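Local coordinates for protein biliverdin reductase (Synechocystis sp., PDB 5B3T) that probably reduces the linear tetrapyrrole biliverdin to bilirubin with NAD(P)H, as a Rossmann-fold member of the Gfo/Idh/MocA family, at residues 142-147 with 190-195; 172-177 with 213-218. All blocks are in the same frame, centred on the assembly; numbering follows the deposited sequence.

Contact 1: residues 142-147 with 190-195; sequences AIRQNL and SRFTDL
Phe192 presses its ring against Ile143 and Leu147, in and just past the last turn of helix 137-146. CG2 of Ile143 lies 3.7 Å from CE1 of Phe192, and CD1 of Leu147 is 3.7 Å from CD1 of Phe192; both side chains cross the ring at about a right angle. The Ile143 branch that touches is the one set opposite the backbone N. This is the close, buried half, and Ile143 also touches Phe251, Leu253 and Phe262 of the mixed sheet. Toward solvent the packing gives way to Arg144, whose chain bends at chi2 (-95°) and carries the guanidinium past the ring, the two planes 90° apart. Arg144 NH1 meets the Phe192 edge and comes 3.4 Å from CD1 of Leu195. Arg191 O sits over a face of the Arg144 guanidinium, 3.1 Å from Arg144 NH2, at an angle too poor for a hydrogen bond. Asp194 OD2, 4.5 Å from Arg144 NH1 and well out of the guanidinium plane, offers only a loose attraction of charges. Arg191 turns away, bonded to Ser187 and in cation-pi contact with Tyr105. Phe192 is the N-cap residue of helix 193-196, whose start meets the last turn of helix 137-146 in the C-terminal alpha/beta domain.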
ATOM      1  N   ALA A 142      14.732  -3.974   3.510  1.00 17.15           N
ATOM      2  CA  ALA A 142      16.018  -3.646   4.117  1.00 20.59           C
ATOM      3  C   ALA A 142      15.907  -3.562   5.636  1.00 20.10           C
ATOM      4  O   ALA A 142      16.813  -3.999   6.356  1.00 20.92           O
ATOM      5  CB  ALA A 142      16.551  -2.335   3.539  1.00 18.42           C
ATOM      6  N   ILE A 143      14.806  -3.002   6.140  1.00 18.01           N
ATOM      7  CA  ILE A 143      14.583  -2.964   7.585  1.00 19.44           C
ATOM      8  C   ILE A 143      14.454  -4.379   8.135  1.00 20.62           C
ATOM      9  O   ILE A 143      15.071  -4.731   9.147  1.00 21.08           O
ATOM     10  CB  ILE A 143      13.340  -2.118   7.920  1.00 20.15           C
ATOM     11  CG1 ILE A 143      13.551  -0.659   7.516  1.00 18.39           C
ATOM     12  CG2 ILE A 143      13.009  -2.219   9.401  1.00 18.24           C
ATOM     13  CD1 ILE A 143      12.404   0.250   7.899  1.00 16.66           C
ATOM     14  N   ARG A 144      13.640  -5.208   7.476  1.00 20.08           N
ATOM     15  CA  ARG A 144      13.477  -6.597   7.900  1.00 23.11           C
ATOM     16  C   ARG A 144      14.816  -7.322   7.950  1.00 22.50           C
ATOM     17  O   ARG A 144      15.100  -8.053   8.905  1.00 23.36           O
ATOM     18  CB  ARG A 144      12.516  -7.319   6.954  1.00 23.70           C
ATOM     19  CG  ARG A 144      11.102  -7.479   7.480  1.00 27.35           C
ATOM     20  CD  ARG A 144      10.922  -8.831   8.153  1.00 34.40           C
ATOM     21  NE  ARG A 144       9.527  -9.092   8.487  1.00 37.49           N
ATOM     22  CZ  ARG A 144       8.980  -8.839   9.672  1.00 32.66           C
ATOM     23  NH1 ARG A 144       9.714  -8.315  10.646  1.00 35.48           N
ATOM     24  NH2 ARG A 144       7.700  -9.109   9.884  1.00 28.82           N
ATOM     25  N   GLN A 145      15.656  -7.121   6.933  1.00 22.59           N
ATOM     26  CA  GLN A 145      16.934  -7.818   6.850  1.00 24.52           C
ATOM     27  C   GLN A 145      17.941  -7.355   7.895  1.00 23.50           C
ATOM     28  O   GLN A 145      18.973  -8.013   8.062  1.00 23.21           O
ATOM     29  CB  GLN A 145      17.533  -7.640   5.454  1.00 24.09           C
ATOM     30  CG  GLN A 145      16.937  -8.557   4.398  1.00 29.17           C
ATOM     31  CD  GLN A 145      17.314  -8.140   2.990  1.00 35.08           C
ATOM     32  OE1 GLN A 145      18.375  -7.554   2.766  1.00 42.11           O
ATOM     33  NE2 GLN A 145      16.450  -8.446   2.029  1.00 33.94           N
ATOM     34  N   ASN A 146      17.679  -6.251   8.598  1.00 22.08           N
ATOM     35  CA  ASN A 146      18.658  -5.689   9.516  1.00 23.25           C
ATOM     36  C   ASN A 146      18.128  -5.425  10.919  1.00 23.38           C
ATOM     37  O   ASN A 146      18.911  -5.023  11.786  1.00 22.22           O
ATOM     38  CB  ASN A 146      19.235  -4.385   8.943  1.00 21.99           C
ATOM     39  CG  ASN A 146      20.139  -4.623   7.746  1.00 23.23           C
ATOM     40  OD1 ASN A 146      21.302  -4.999   7.898  1.00 23.56           O
ATOM     41  ND2 ASN A 146      19.606  -4.407   6.550  1.00 20.49           N
ATOM     42  N   LEU A 147      16.832  -5.636  11.171  1.00 22.22           N
ATOM     43  CA  LEU A 147      16.302  -5.445  12.518  1.00 23.20           C
ATOM     44  C   LEU A 147      16.969  -6.374  13.523  1.00 24.37           C
ATOM     45  O   LEU A 147      17.162  -5.996  14.685  1.00 25.63           O
ATOM     46  CB  LEU A 147      14.788  -5.659  12.527  1.00 24.05           C
ATOM     47  CG  LEU A 147      13.936  -4.397  12.373  1.00 22.55           C
ATOM     48  CD1 LEU A 147      12.458  -4.748  12.310  1.00 23.75           C
ATOM     49  CD2 LEU A 147      14.208  -3.434  13.516  1.00 21.82           C
ATOM     50  N   SER A 190       3.059  -1.370  10.811  1.00 15.44           N
ATOM     51  CA  SER A 190       2.357  -2.485  11.433  1.00 16.92           C
ATOM     52  C   SER A 190       2.835  -3.848  10.956  1.00 15.89           C
ATOM     53  O   SER A 190       2.326  -4.867  11.434  1.00 16.41           O
ATOM     54  CB  SER A 190       0.852  -2.368  11.175  1.00 16.02           C
ATOM     55  OG  SER A 190       0.544  -2.721   9.837  1.00 15.91           O
ATOM     56  N   ARG A 191       3.791  -3.901  10.030  1.00 16.80           N
ATOM     57  CA  ARG A 191       4.202  -5.157   9.415  1.00 17.60           C
ATOM     58  C   ARG A 191       5.481  -5.716  10.028  1.00 19.38           C
ATOM     59  O   ARG A 191       6.215  -6.461   9.369  1.00 20.62           O
ATOM     60  CB  ARG A 191       4.342  -4.976   7.906  1.00 17.06           C
ATOM     61  CG  ARG A 191       3.003  -4.679   7.251  1.00 16.21           C
ATOM     62  CD  ARG A 191       3.134  -4.213   5.816  1.00 16.92           C
ATOM     63  NE  ARG A 191       1.831  -3.838   5.270  1.00 15.61           N
ATOM     64  CZ  ARG A 191       1.038  -4.666   4.598  1.00 15.98           C
ATOM     65  NH1 ARG A 191       1.414  -5.919   4.382  1.00 17.20           N
ATOM     66  NH2 ARG A 191      -0.132  -4.240   4.139  1.00 14.77           N
ATOM     67  N   PHE A 192       5.750  -5.380  11.290  1.00 18.55           N
ATOM     68  CA  PHE A 192       6.810  -6.006  12.073  1.00 21.16           C
ATOM     69  C   PHE A 192       6.256  -6.659  13.341  1.00 20.87           C
ATOM     70  O   PHE A 192       6.993  -6.820  14.323  1.00 20.00           O
ATOM     71  CB  PHE A 192       7.893  -4.979  12.426  1.00 19.65           C
ATOM     72  CG  PHE A 192       8.388  -4.174  11.247  1.00 20.37           C
ATOM     73  CD1 PHE A 192       9.334  -4.690  10.373  1.00 19.95           C
ATOM     74  CD2 PHE A 192       7.898  -2.897  11.018  1.00 18.53           C
ATOM     75  CE1 PHE A 192       9.784  -3.940   9.296  1.00 19.41           C
ATOM     76  CE2 PHE A 192       8.342  -2.149   9.942  1.00 19.14           C
ATOM     77  CZ  PHE A 192       9.285  -2.671   9.082  1.00 18.50           C
ATOM     78  N   THR A 193       4.979  -7.028  13.317  1.00 19.07           N
ATOM     79  CA  THR A 193       4.343  -7.659  14.466  1.00 21.34           C
ATOM     80  C   THR A 193       5.153  -8.855  14.953  1.00 23.51           C
ATOM     81  O   THR A 193       5.143  -9.182  16.140  1.00 22.52           O
ATOM     82  CB  THR A 193       2.911  -8.121  14.135  1.00 21.30           C
ATOM     83  OG1 THR A 193       2.149  -7.012  13.642  1.00 19.81           O
ATOM     84  CG2 THR A 193       2.234  -8.686  15.375  1.00 20.98           C
ATOM     85  N   ASP A 194       5.856  -9.503  14.029  1.00 25.00           N
ATOM     86  CA  ASP A 194       6.674 -10.663  14.363  1.00 25.64           C
ATOM     87  C   ASP A 194       7.719 -10.314  15.417  1.00 28.06           C
ATOM     88  O   ASP A 194       8.120 -11.164  16.213  1.00 26.47           O
ATOM     89  CB  ASP A 194       7.355 -11.215  13.110  1.00 31.57           C
ATOM     90  CG  ASP A 194       8.423 -12.243  13.432  1.00 35.33           C
ATOM     91  OD1 ASP A 194       8.229 -13.024  14.387  1.00 43.95           O
ATOM     92  OD2 ASP A 194       9.455 -12.270  12.731  1.00 43.70           O
ATOM     93  N   LEU A 195       8.155  -9.058  15.417  1.00 24.77           N
ATOM     94  CA  LEU A 195       9.136  -8.602  16.358  1.00 24.03           C
ATOM     95  C   LEU A 195       8.659  -7.594  17.380  1.00 23.30           C
ATOM     96  O   LEU A 195       9.044  -7.637  18.492  1.00 22.71           O
ATOM     97  CB  LEU A 195      10.293  -7.985  15.595  1.00 25.21           C
ATOM     98  CG  LEU A 195      11.126  -8.885  14.676  1.00 28.48           C
ATOM     99  CD1 LEU A 195      11.633  -8.204  13.425  1.00 27.86           C
ATOM    100  CD2 LEU A 195      12.275  -9.435  15.511  1.00 31.02           C
TER

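Contact 2: residues 172-177 with 213-218; sequences TYHHQQ and NPEYFR
Phe217 N to Tyr173 O (2.9 Å) and His175 N to Glu215 O (3.0 Å) are the two backbone bonds joining these segments, with a single beta bridge between His174 and Tyr216. The His174 edge faces the Tyr216 ring, CD2 of His174 lying 3.7 Å from CZ of Tyr216 with the planes at 77°, and the Phe217 edge turns to a face of His175. With CG between the backbone N and carbonyl carbon (chi1 58°), the Phe217 ring offers a face to Tyr173, and CA of Tyr173 makes a CH-pi contact over it. His174 is the N-cap of helix 175-178: with CG swung away from its own N (chi1 -176°), ND1 accepts from Gln177 N, 3.1 Å away and in the ring plane, leaving NE2 for a weak bond of 3.3 Å to Glu215 OE1. A leucine here would probably leave the Gln177 N-H without its cap and Glu215 without this partner. Farther out, a water links Gln176 N to Glu215 O, and another meets Tyr216 OH and, more weakly, Gln177 OE1. A type I turn from Asn213 to Tyr216, with an Asx turn at Asn213, presents Glu215, while Asp210 holds His175 NE2 and Phe208 meets the His175 and Phe217 rings.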
ATOM      1  N   THR A 172      -6.190  12.703  -4.605  1.00 18.00           N
ATOM      2  CA  THR A 172      -5.236  12.583  -3.507  1.00 18.06           C
ATOM      3  C   THR A 172      -5.375  13.694  -2.473  1.00 16.91           C
ATOM      4  O   THR A 172      -4.842  13.556  -1.367  1.00 17.10           O
ATOM      5  CB  THR A 172      -3.805  12.557  -4.050  1.00 19.56           C
ATOM      6  OG1 THR A 172      -3.619  13.643  -4.964  1.00 18.69           O
ATOM      7  CG2 THR A 172      -3.526  11.238  -4.765  1.00 20.75           C
ATOM      8  N   TYR A 173      -6.065  14.788  -2.803  1.00 16.29           N
ATOM      9  CA  TYR A 173      -6.360  15.852  -1.850  1.00 18.47           C
ATOM     10  C   TYR A 173      -7.859  15.977  -1.604  1.00 18.50           C
ATOM     11  O   TYR A 173      -8.324  17.003  -1.099  1.00 18.50           O
ATOM     12  CB  TYR A 173      -5.780  17.185  -2.330  1.00 17.74           C
ATOM     13  CG  TYR A 173      -4.295  17.326  -2.077  1.00 18.85           C
ATOM     14  CD1 TYR A 173      -3.373  16.595  -2.813  1.00 19.57           C
ATOM     15  CD2 TYR A 173      -3.818  18.187  -1.097  1.00 19.49           C
ATOM     16  CE1 TYR A 173      -2.014  16.719  -2.582  1.00 18.40           C
ATOM     17  CE2 TYR A 173      -2.461  18.318  -0.858  1.00 18.50           C
ATOM     18  CZ  TYR A 173      -1.566  17.582  -1.604  1.00 17.88           C
ATOM     19  OH  TYR A 173      -0.217  17.708  -1.369  1.00 19.14           O
ATOM     20  N   HIS A 174      -8.618  14.944  -1.958  1.00 18.36           N
ATOM     21  CA  HIS A 174     -10.066  14.911  -1.805  1.00 20.26           C
ATOM     22  C   HIS A 174     -10.392  14.092  -0.561  1.00 19.26           C
ATOM     23  O   HIS A 174      -9.968  12.937  -0.451  1.00 19.52           O
ATOM     24  CB  HIS A 174     -10.704  14.308  -3.059  1.00 21.61           C
ATOM     25  CG  HIS A 174     -12.201  14.311  -3.057  1.00 22.11           C
ATOM     26  ND1 HIS A 174     -12.946  13.261  -2.565  1.00 21.91           N
ATOM     27  CD2 HIS A 174     -13.092  15.222  -3.517  1.00 23.73           C
ATOM     28  CE1 HIS A 174     -14.232  13.531  -2.709  1.00 24.97           C
ATOM     29  NE2 HIS A 174     -14.347  14.716  -3.283  1.00 26.76           N
ATOM     30  N   HIS A 175     -11.130  14.698   0.376  1.00 19.69           N
ATOM     31  CA  HIS A 175     -11.373  14.075   1.679  1.00 20.94           C
ATOM     32  C   HIS A 175     -11.869  12.639   1.545  1.00 20.54           C
ATOM     33  O   HIS A 175     -11.312  11.718   2.153  1.00 19.61           O
ATOM     34  CB  HIS A 175     -12.382  14.903   2.481  1.00 20.83           C
ATOM     35  CG  HIS A 175     -11.787  16.088   3.177  1.00 22.35           C
ATOM     36  ND1 HIS A 175     -11.005  15.972   4.306  1.00 19.91           N
ATOM     37  CD2 HIS A 175     -11.884  17.415   2.921  1.00 21.99           C
ATOM     38  CE1 HIS A 175     -10.634  17.176   4.707  1.00 21.81           C
ATOM     39  NE2 HIS A 175     -11.155  18.068   3.884  1.00 22.11           N
ATOM     40  N   GLN A 176     -12.918  12.428   0.749  1.00 20.55           N
ATOM     41  CA  GLN A 176     -13.545  11.111   0.688  1.00 22.58           C
ATOM     42  C   GLN A 176     -12.740  10.128  -0.158  1.00 20.73           C
ATOM     43  O   GLN A 176     -12.589   8.962   0.222  1.00 19.97           O
ATOM     44  CB  GLN A 176     -14.971  11.241   0.154  1.00 26.63           C
ATOM     45  CG  GLN A 176     -15.928  11.906   1.135  1.00 31.53           C
ATOM     46  CD  GLN A 176     -17.329  12.037   0.576  1.00 43.64           C
ATOM     47  OE1 GLN A 176     -17.661  11.429  -0.443  1.00 47.99           O
ATOM     48  NE2 GLN A 176     -18.163  12.828   1.242  1.00 42.58           N
ATOM     49  N   GLN A 177     -12.216  10.573  -1.304  1.00 18.98           N
ATOM     50  CA  GLN A 177     -11.491   9.660  -2.183  1.00 19.28           C
ATOM     51  C   GLN A 177     -10.154   9.246  -1.580  1.00 17.64           C
ATOM     52  O   GLN A 177      -9.756   8.079  -1.687  1.00 14.58           O
ATOM     53  CB  GLN A 177     -11.281  10.303  -3.554  1.00 18.28           C
ATOM     54  CG  GLN A 177     -12.545  10.403  -4.395  1.00 21.26           C
ATOM     55  CD  GLN A 177     -12.301  11.068  -5.736  1.00 21.61           C
ATOM     56  OE1 GLN A 177     -12.079  12.276  -5.810  1.00 21.85           O
ATOM     57  NE2 GLN A 177     -12.339  10.279  -6.804  1.00 19.34           N
ATOM     58  N   ASN A 213     -13.570  25.035  -1.788  1.00 33.00           N
ATOM     59  CA  ASN A 213     -14.467  23.892  -1.899  1.00 32.07           C
ATOM     60  C   ASN A 213     -14.080  22.904  -0.805  1.00 30.93           C
ATOM     61  O   ASN A 213     -13.050  22.228  -0.917  1.00 29.23           O
ATOM     62  CB  ASN A 213     -14.372  23.259  -3.291  1.00 31.74           C
ATOM     63  CG  ASN A 213     -15.216  21.995  -3.434  1.00 31.06           C
ATOM     64  OD1 ASN A 213     -15.920  21.583  -2.510  1.00 32.02           O
ATOM     65  ND2 ASN A 213     -15.152  21.381  -4.609  1.00 31.57           N
ATOM     66  N   PRO A 214     -14.880  22.784   0.260  1.00 31.89           N
ATOM     67  CA  PRO A 214     -14.456  21.988   1.422  1.00 31.52           C
ATOM     68  C   PRO A 214     -14.408  20.486   1.177  1.00 29.05           C
ATOM     69  O   PRO A 214     -14.055  19.742   2.099  1.00 28.93           O
ATOM     70  CB  PRO A 214     -15.508  22.343   2.481  1.00 32.77           C
ATOM     71  CG  PRO A 214     -16.728  22.662   1.683  1.00 32.15           C
ATOM     72  CD  PRO A 214     -16.231  23.344   0.434  1.00 32.19           C
ATOM     73  N   GLU A 215     -14.752  20.009  -0.022  1.00 28.82           N
ATOM     74  CA  GLU A 215     -14.535  18.607  -0.352  1.00 29.65           C
ATOM     75  C   GLU A 215     -13.066  18.293  -0.596  1.00 26.10           C
ATOM     76  O   GLU A 215     -12.684  17.118  -0.594  1.00 22.75           O
ATOM     77  CB  GLU A 215     -15.345  18.213  -1.587  1.00 30.73           C
ATOM     78  CG  GLU A 215     -16.845  18.258  -1.390  1.00 35.35           C
ATOM     79  CD  GLU A 215     -17.584  17.556  -2.509  1.00 44.87           C
ATOM     80  OE1 GLU A 215     -17.149  16.455  -2.906  1.00 47.59           O
ATOM     81  OE2 GLU A 215     -18.594  18.107  -2.995  1.00 53.56           O
ATOM     82  N   TYR A 216     -12.247  19.314  -0.817  1.00 26.02           N
ATOM     83  CA  TYR A 216     -10.810  19.175  -0.962  1.00 24.85           C
ATOM     84  C   TYR A 216     -10.119  19.852   0.211  1.00 24.37           C
ATOM     85  O   TYR A 216     -10.618  20.839   0.759  1.00 24.41           O
ATOM     86  CB  TYR A 216     -10.328  19.795  -2.278  1.00 24.36           C
ATOM     87  CG  TYR A 216     -10.838  19.091  -3.513  1.00 26.27           C
ATOM     88  CD1 TYR A 216     -12.062  19.433  -4.077  1.00 28.28           C
ATOM     89  CD2 TYR A 216     -10.096  18.088  -4.120  1.00 24.27           C
ATOM     90  CE1 TYR A 216     -12.533  18.789  -5.206  1.00 28.62           C
ATOM     91  CE2 TYR A 216     -10.557  17.440  -5.251  1.00 25.61           C
ATOM     92  CZ  TYR A 216     -11.776  17.795  -5.788  1.00 28.13           C
ATOM     93  OH  TYR A 216     -12.237  17.152  -6.914  1.00 28.11           O
ATOM     94  N   PHE A 217      -8.975  19.310   0.607  1.00 21.62           N
ATOM     95  CA  PHE A 217      -8.096  20.003   1.531  1.00 21.33           C
ATOM     96  C   PHE A 217      -6.863  20.481   0.780  1.00 21.55           C
ATOM     97  O   PHE A 217      -6.442  19.876  -0.211  1.00 19.80           O
ATOM     98  CB  PHE A 217      -7.695  19.126   2.730  1.00 20.08           C
ATOM     99  CG  PHE A 217      -6.998  17.838   2.363  1.00 18.69           C
ATOM    100  CD1 PHE A 217      -5.615  17.780   2.289  1.00 18.68           C
ATOM    101  CD2 PHE A 217      -7.724  16.675   2.138  1.00 19.70           C
ATOM    102  CE1 PHE A 217      -4.966  16.596   1.968  1.00 18.07           C
ATOM    103  CE2 PHE A 217      -7.079  15.485   1.818  1.00 17.60           C
ATOM    104  CZ  PHE A 217      -5.701  15.447   1.734  1.00 18.46           C
ATOM    105  N   ARG A 218      -6.310  21.599   1.238  1.00 19.41           N
ATOM    106  CA  ARG A 218      -5.074  22.114   0.675  1.00 21.34           C
ATOM    107  C   ARG A 218      -3.853  21.700   1.477  1.00 19.03           C
ATOM    108  O   ARG A 218      -2.729  21.856   0.991  1.00 20.14           O
ATOM    109  CB  ARG A 218      -5.126  23.643   0.566  1.00 20.56           C
ATOM    110  CG  ARG A 218      -5.239  24.374   1.887  1.00 21.63           C
ATOM    111  CD  ARG A 218      -5.337  25.876   1.658  1.00 22.05           C
ATOM    112  NE  ARG A 218      -5.057  26.630   2.875  1.00 21.83           N
ATOM    113  CZ  ARG A 218      -3.862  27.126   3.177  1.00 23.47           C
ATOM    114  NH1 ARG A 218      -2.844  26.950   2.346  1.00 24.79           N
ATOM    115  NH2 ARG A 218      -3.685  27.800   4.305  1.00 23.32           N
TER
HETATM  116  O   HOH W   1     -14.624  15.019   0.018  1.00 25.46           O
HETATM  117  O   HOH W   2     -10.768  14.890  -7.414  1.00 26.08           O

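Contacts 1 and 2 lie on opposite sides of the chain's centre, their own centres 33 Å apart and their nearest atoms about 17 Å apart, so neither touches the other. Their segments alternate along the chain, and all four belong to the C-terminal alpha/beta domain. Each lies beside different residues of the NADP(+) site, which is empty in this apo model. Beside contact 1, the side chain of Arg191 is about 4 Å from that of the cofactor-binding Tyr105 and about 11 Å from that of His87. At contact 2, Thr172 directly follows Arg170 and Trp171, two further NADP(+)-binding residues, with side chains about 3 and 4 Å from its own.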